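Aeromonas extracellular serine protease (PDB 3HJR) cleaves peptide bonds after paired basic residues, one of them lysine, as a calcium-binding kexin-like secreted serine protease that cleaves host plasma proteins. Local coordinates at residues Q476-L481 with D530-S535; A467-V472 with S542-W547. All coordinates share one frame; numbering follows the deposited sequence.

Interaction 1 of 2, residues Q476-L481 with D530-S535; sequences QVMVSL and DMRMLS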
# COMPACT_ATOMS: atom_id res chain seq x y z
N GLN A 476 10.56 -11.11 -7.78
CA GLN A 476 11.28 -9.85 -7.75
C GLN A 476 12.13 -9.78 -9.00
O GLN A 476 12.66 -10.78 -9.47
CB GLN A 476 12.16 -9.75 -6.52
CG GLN A 476 11.42 -9.62 -5.19
CD GLN A 476 12.38 -9.72 -4.04
OE1 GLN A 476 13.21 -10.64 -4.00
NE2 GLN A 476 12.31 -8.75 -3.11
N VAL A 477 12.26 -8.57 -9.54
CA VAL A 477 13.13 -8.31 -10.65
C VAL A 477 14.01 -7.12 -10.24
O VAL A 477 13.55 -6.27 -9.47
CB VAL A 477 12.23 -8.05 -11.88
CG1 VAL A 477 12.89 -7.29 -13.03
CG2 VAL A 477 11.63 -9.39 -12.37
N MET A 478 15.25 -7.08 -10.71
CA MET A 478 16.03 -5.83 -10.78
C MET A 478 16.34 -5.53 -12.23
O MET A 478 16.64 -6.44 -13.00
CB MET A 478 17.34 -5.94 -10.02
CG MET A 478 17.19 -6.23 -8.54
SD MET A 478 18.68 -6.01 -7.59
CE MET A 478 18.28 -4.38 -6.70
N VAL A 479 16.29 -4.28 -12.63
CA VAL A 479 16.49 -3.94 -14.04
C VAL A 479 17.47 -2.80 -14.20
O VAL A 479 17.43 -1.85 -13.43
CB VAL A 479 15.18 -3.59 -14.74
CG1 VAL A 479 14.52 -2.40 -14.08
CG2 VAL A 479 15.37 -3.32 -16.23
N SER A 480 18.37 -2.94 -15.17
CA SER A 480 19.29 -1.86 -15.56
C SER A 480 19.15 -1.59 -17.06
O SER A 480 19.15 -2.50 -17.86
CB SER A 480 20.73 -2.23 -15.22
OG SER A 480 20.94 -2.30 -13.81
N LEU A 481 18.97 -0.32 -17.44
CA LEU A 481 18.88 0.06 -18.83
C LEU A 481 19.23 1.53 -18.96
O LEU A 481 19.17 2.27 -17.96
CB LEU A 481 17.46 -0.21 -19.37
CG LEU A 481 16.26 0.46 -18.69
CD1 LEU A 481 16.11 1.90 -19.16
CD2 LEU A 481 14.99 -0.35 -18.95
N ASP A 530 19.66 -1.25 -11.39
CA ASP A 530 19.24 -2.21 -10.38
C ASP A 530 17.94 -1.75 -9.71
O ASP A 530 17.80 -1.89 -8.47
CB ASP A 530 20.38 -2.43 -9.36
CG ASP A 530 21.45 -3.38 -9.87
OD1 ASP A 530 21.22 -4.10 -10.85
OD2 ASP A 530 22.55 -3.49 -9.29
N MET A 531 17.02 -1.17 -10.49
CA MET A 531 15.72 -0.79 -9.93
C MET A 531 14.94 -2.07 -9.64
O MET A 531 14.74 -2.86 -10.55
CB MET A 531 14.89 0.10 -10.85
CG MET A 531 13.64 0.58 -10.15
SD MET A 531 12.66 1.69 -11.18
CE MET A 531 11.03 1.15 -10.79
N ARG A 532 14.48 -2.23 -8.41
CA ARG A 532 13.70 -3.40 -7.99
C ARG A 532 12.20 -3.21 -8.19
O ARG A 532 11.63 -2.13 -7.91
CB ARG A 532 14.03 -3.79 -6.53
CG ARG A 532 13.56 -5.20 -6.14
CD ARG A 532 13.99 -5.61 -4.77
NE ARG A 532 13.55 -4.67 -3.75
CZ ARG A 532 13.95 -4.65 -2.51
NH1 ARG A 532 13.50 -3.73 -1.68
NH2 ARG A 532 14.84 -5.52 -2.08
N MET A 533 11.54 -4.26 -8.72
CA MET A 533 10.09 -4.35 -8.83
C MET A 533 9.63 -5.74 -8.39
O MET A 533 10.41 -6.70 -8.46
CB MET A 533 9.63 -4.11 -10.25
CG MET A 533 10.01 -2.75 -10.76
SD MET A 533 10.08 -2.56 -12.52
CE MET A 533 11.58 -3.15 -12.88
N LEU A 534 8.37 -5.85 -7.99
CA LEU A 534 7.79 -7.14 -7.56
C LEU A 534 6.41 -7.31 -8.19
O LEU A 534 5.68 -6.35 -8.39
CB LEU A 534 7.74 -7.24 -6.01
CG LEU A 534 7.10 -8.49 -5.34
CD1 LEU A 534 7.77 -8.84 -4.01
CD2 LEU A 534 5.59 -8.27 -5.08
N SER A 535 6.05 -8.54 -8.50
CA SER A 535 4.72 -8.87 -8.93
C SER A 535 4.14 -10.00 -8.09
O SER A 535 4.82 -11.03 -7.85
CB SER A 535 4.74 -9.33 -10.37
OG SER A 535 3.42 -9.61 -10.82
O HOH W 1 19.78 -4.95 -12.88
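Val477 and Met533 face each other as an antiparallel hydrogen-bonded pair. Val477 N reaches Met533 O at 2.8 Å, and Met533 N returns a bond to Val477 O. Both are nearly straight at the hydrogen. The next such pair, Val479 with Met531, is more bent: the Val479 N to Met531 O bond has an angle of 144° at the hydrogen. Here Asp530 and Met531 both lie opposite Val479, which makes a G1 beta bulge.

The tight side holds Val477, Val479, Met531 and Met533. The Met533 chain bends at its last torsion (chi3 -83°), which swings CE in against Val479. Met533 CE lies only 3.3 Å from Val479 CG1, closer than usual van der Waals contact. Met531 adds just its CB to Val479 CG1.

The other face is more polar. Gln476 and Arg532 run side by side, with the amide and guanidinium planes 16° apart. Their polar ends bond to Ser251, and Arg532 also forms a salt bridge with Asp197. The end at Met478 and Asp530 is the more open one, being partly exposed and reached by a water. Even so, Met478 CE sits 3.1 Å from Asp530 O and also meets Asp530 CB. Ser480 OG accepts a bond from Asp530 N at 2.9 Å. The water donates to Asp530 OD1 and also bonds Ser480 OG.

Both strands belong to the P-domain. Strand 583-594 pairs with the other edge of strand 472-482. Leu493 of strand 489-494 packs on Val477, while the loop residues Ala188 and Asn189 touch the polar face.

Interaction 2 of 2, residues A467-V472 with S542-W547; sequences ATPLTV and SAQGTW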
# COMPACT_ATOMS: atom_id res chain seq x y z
N ALA A 467 14.98 -23.59 -13.64
CA ALA A 467 15.00 -25.06 -13.72
C ALA A 467 14.23 -25.75 -12.60
O ALA A 467 13.79 -26.90 -12.76
CB ALA A 467 16.44 -25.57 -13.74
N THR A 468 14.10 -25.07 -11.47
CA THR A 468 13.63 -25.70 -10.24
C THR A 468 12.11 -25.75 -10.25
O THR A 468 11.46 -24.74 -10.55
CB THR A 468 14.08 -24.87 -9.01
OG1 THR A 468 15.50 -24.70 -9.02
CG2 THR A 468 13.79 -25.59 -7.70
N PRO A 469 11.50 -26.90 -9.96
CA PRO A 469 10.05 -26.91 -9.80
C PRO A 469 9.72 -26.16 -8.51
O PRO A 469 10.38 -26.35 -7.48
CB PRO A 469 9.68 -28.40 -9.72
CG PRO A 469 10.92 -29.13 -10.06
CD PRO A 469 12.08 -28.24 -9.74
N LEU A 470 8.73 -25.29 -8.59
CA LEU A 470 8.31 -24.49 -7.46
C LEU A 470 6.93 -23.92 -7.71
O LEU A 470 6.57 -23.67 -8.85
CB LEU A 470 9.32 -23.37 -7.21
CG LEU A 470 9.37 -22.93 -5.76
CD1 LEU A 470 10.05 -23.96 -4.84
CD2 LEU A 470 10.04 -21.58 -5.68
N THR A 471 6.13 -23.75 -6.66
CA THR A 471 4.90 -22.96 -6.80
C THR A 471 5.20 -21.51 -6.45
O THR A 471 5.74 -21.24 -5.40
CB THR A 471 3.82 -23.51 -5.85
OG1 THR A 471 3.43 -24.82 -6.28
CG2 THR A 471 2.57 -22.64 -5.90
N VAL A 472 4.84 -20.57 -7.30
CA VAL A 472 5.25 -19.21 -7.00
C VAL A 472 4.33 -18.50 -6.05
O VAL A 472 3.12 -18.72 -6.04
CB VAL A 472 5.77 -18.35 -8.23
CG1 VAL A 472 5.72 -19.03 -9.54
CG2 VAL A 472 5.36 -16.90 -8.21
N SER A 542 3.25 -22.44 -11.66
CA SER A 542 4.49 -23.20 -11.70
C SER A 542 5.69 -22.28 -12.06
O SER A 542 5.60 -21.50 -12.97
CB SER A 542 4.34 -24.33 -12.73
OG SER A 542 5.55 -25.03 -12.86
N ALA A 543 6.80 -22.35 -11.33
CA ALA A 543 7.97 -21.52 -11.66
C ALA A 543 8.82 -22.06 -12.81
O ALA A 543 9.57 -21.31 -13.43
CB ALA A 543 8.85 -21.36 -10.44
N GLN A 544 8.75 -23.36 -13.07
CA GLN A 544 9.72 -23.99 -13.96
C GLN A 544 9.46 -23.59 -15.38
O GLN A 544 8.32 -23.63 -15.83
CB GLN A 544 9.66 -25.51 -13.85
CG GLN A 544 10.73 -26.23 -14.58
CD GLN A 544 10.56 -27.71 -14.46
OE1 GLN A 544 9.57 -28.26 -14.97
NE2 GLN A 544 11.49 -28.37 -13.80
N GLY A 545 10.51 -23.16 -16.09
CA GLY A 545 10.37 -22.68 -17.44
C GLY A 545 10.98 -21.31 -17.65
O GLY A 545 11.62 -20.75 -16.79
N THR A 546 10.75 -20.77 -18.83
CA THR A 546 11.35 -19.53 -19.23
C THR A 546 10.49 -18.34 -18.84
O THR A 546 9.30 -18.26 -19.21
CB THR A 546 11.62 -19.55 -20.73
OG1 THR A 546 12.66 -20.51 -21.00
CG2 THR A 546 12.17 -18.23 -21.22
N TRP A 547 11.11 -17.44 -18.08
CA TRP A 547 10.53 -16.14 -17.74
C TRP A 547 11.12 -15.07 -18.68
O TRP A 547 12.32 -15.10 -19.02
CB TRP A 547 10.84 -15.80 -16.28
CG TRP A 547 10.17 -16.69 -15.30
CD1 TRP A 547 10.51 -17.96 -14.99
CD2 TRP A 547 9.03 -16.37 -14.51
NE1 TRP A 547 9.64 -18.47 -14.06
CE2 TRP A 547 8.71 -17.51 -13.75
CE3 TRP A 547 8.20 -15.23 -14.39
CZ2 TRP A 547 7.64 -17.55 -12.86
CZ3 TRP A 547 7.15 -15.26 -13.52
CH2 TRP A 547 6.88 -16.43 -12.75
O HOH W 2 7.30 -25.90 -11.33
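Gln544 reaches across to the loop 467-472 with an extended side chain. Gln544 CB lies 3.8 Å from Thr468 O. Gln544 CG passes 3.6 Å from Ala467 O, and Gln544 CD is 3.7 Å from the same oxygen. At the tip, Gln544 NE2 donates to Ala467 O at 2.9 Å and sits beside Pro469 CG. The bond is almost straight at the hydrogen (177°). The acceptor lies in the Gln544 amide plane, but the donor stands above the carbonyl plane of Ala467.

Deeper in, Ala543 N donates to Leu470 O at 2.8 Å. Ala543 CB packs against Leu470 CB, and Val472 CG1 also packs on Ala543 CB, at 4.0 Å. The same Val472 CG1 meets CZ2 of Trp547 at 4.1 Å, at the ring edge. Trp547 NE1 bonds Ala543 O, roughly in the ring plane, which holds the indole against the segment just before its own strand. A water accepts from Leu470 N on the more exposed side.

Val592 of strand 583-594 touches Leu470, Val472 and Ala543, and the Phe538 ring meets Trp547 edge-to-face. Two connecting segments thus pack together at one end of the P-domain beta sandwich, where the chain passes from strand 460-466 of one sheet to strand 472-482 of another.

Both interactions lie in the P-domain, with centres about 19 Å apart. Interaction 1 is largely buried and joins two strands of one sheet. Interaction 2 is partly buried and joins largely irregular chain, with the start of strand 545-553, at one end of the domain. Paired backbone bonds dominate the first, with methionine and valine packing on one face. The second relies on one backbone bond, one glutamine bond and a small apolar patch. Each includes a water at its more open side. Residues 467-472 lead into strand 472-482, and residues 542-547 follow strand 527-535, so interaction 1 is nested along the chain inside the loop that interaction 2 closes.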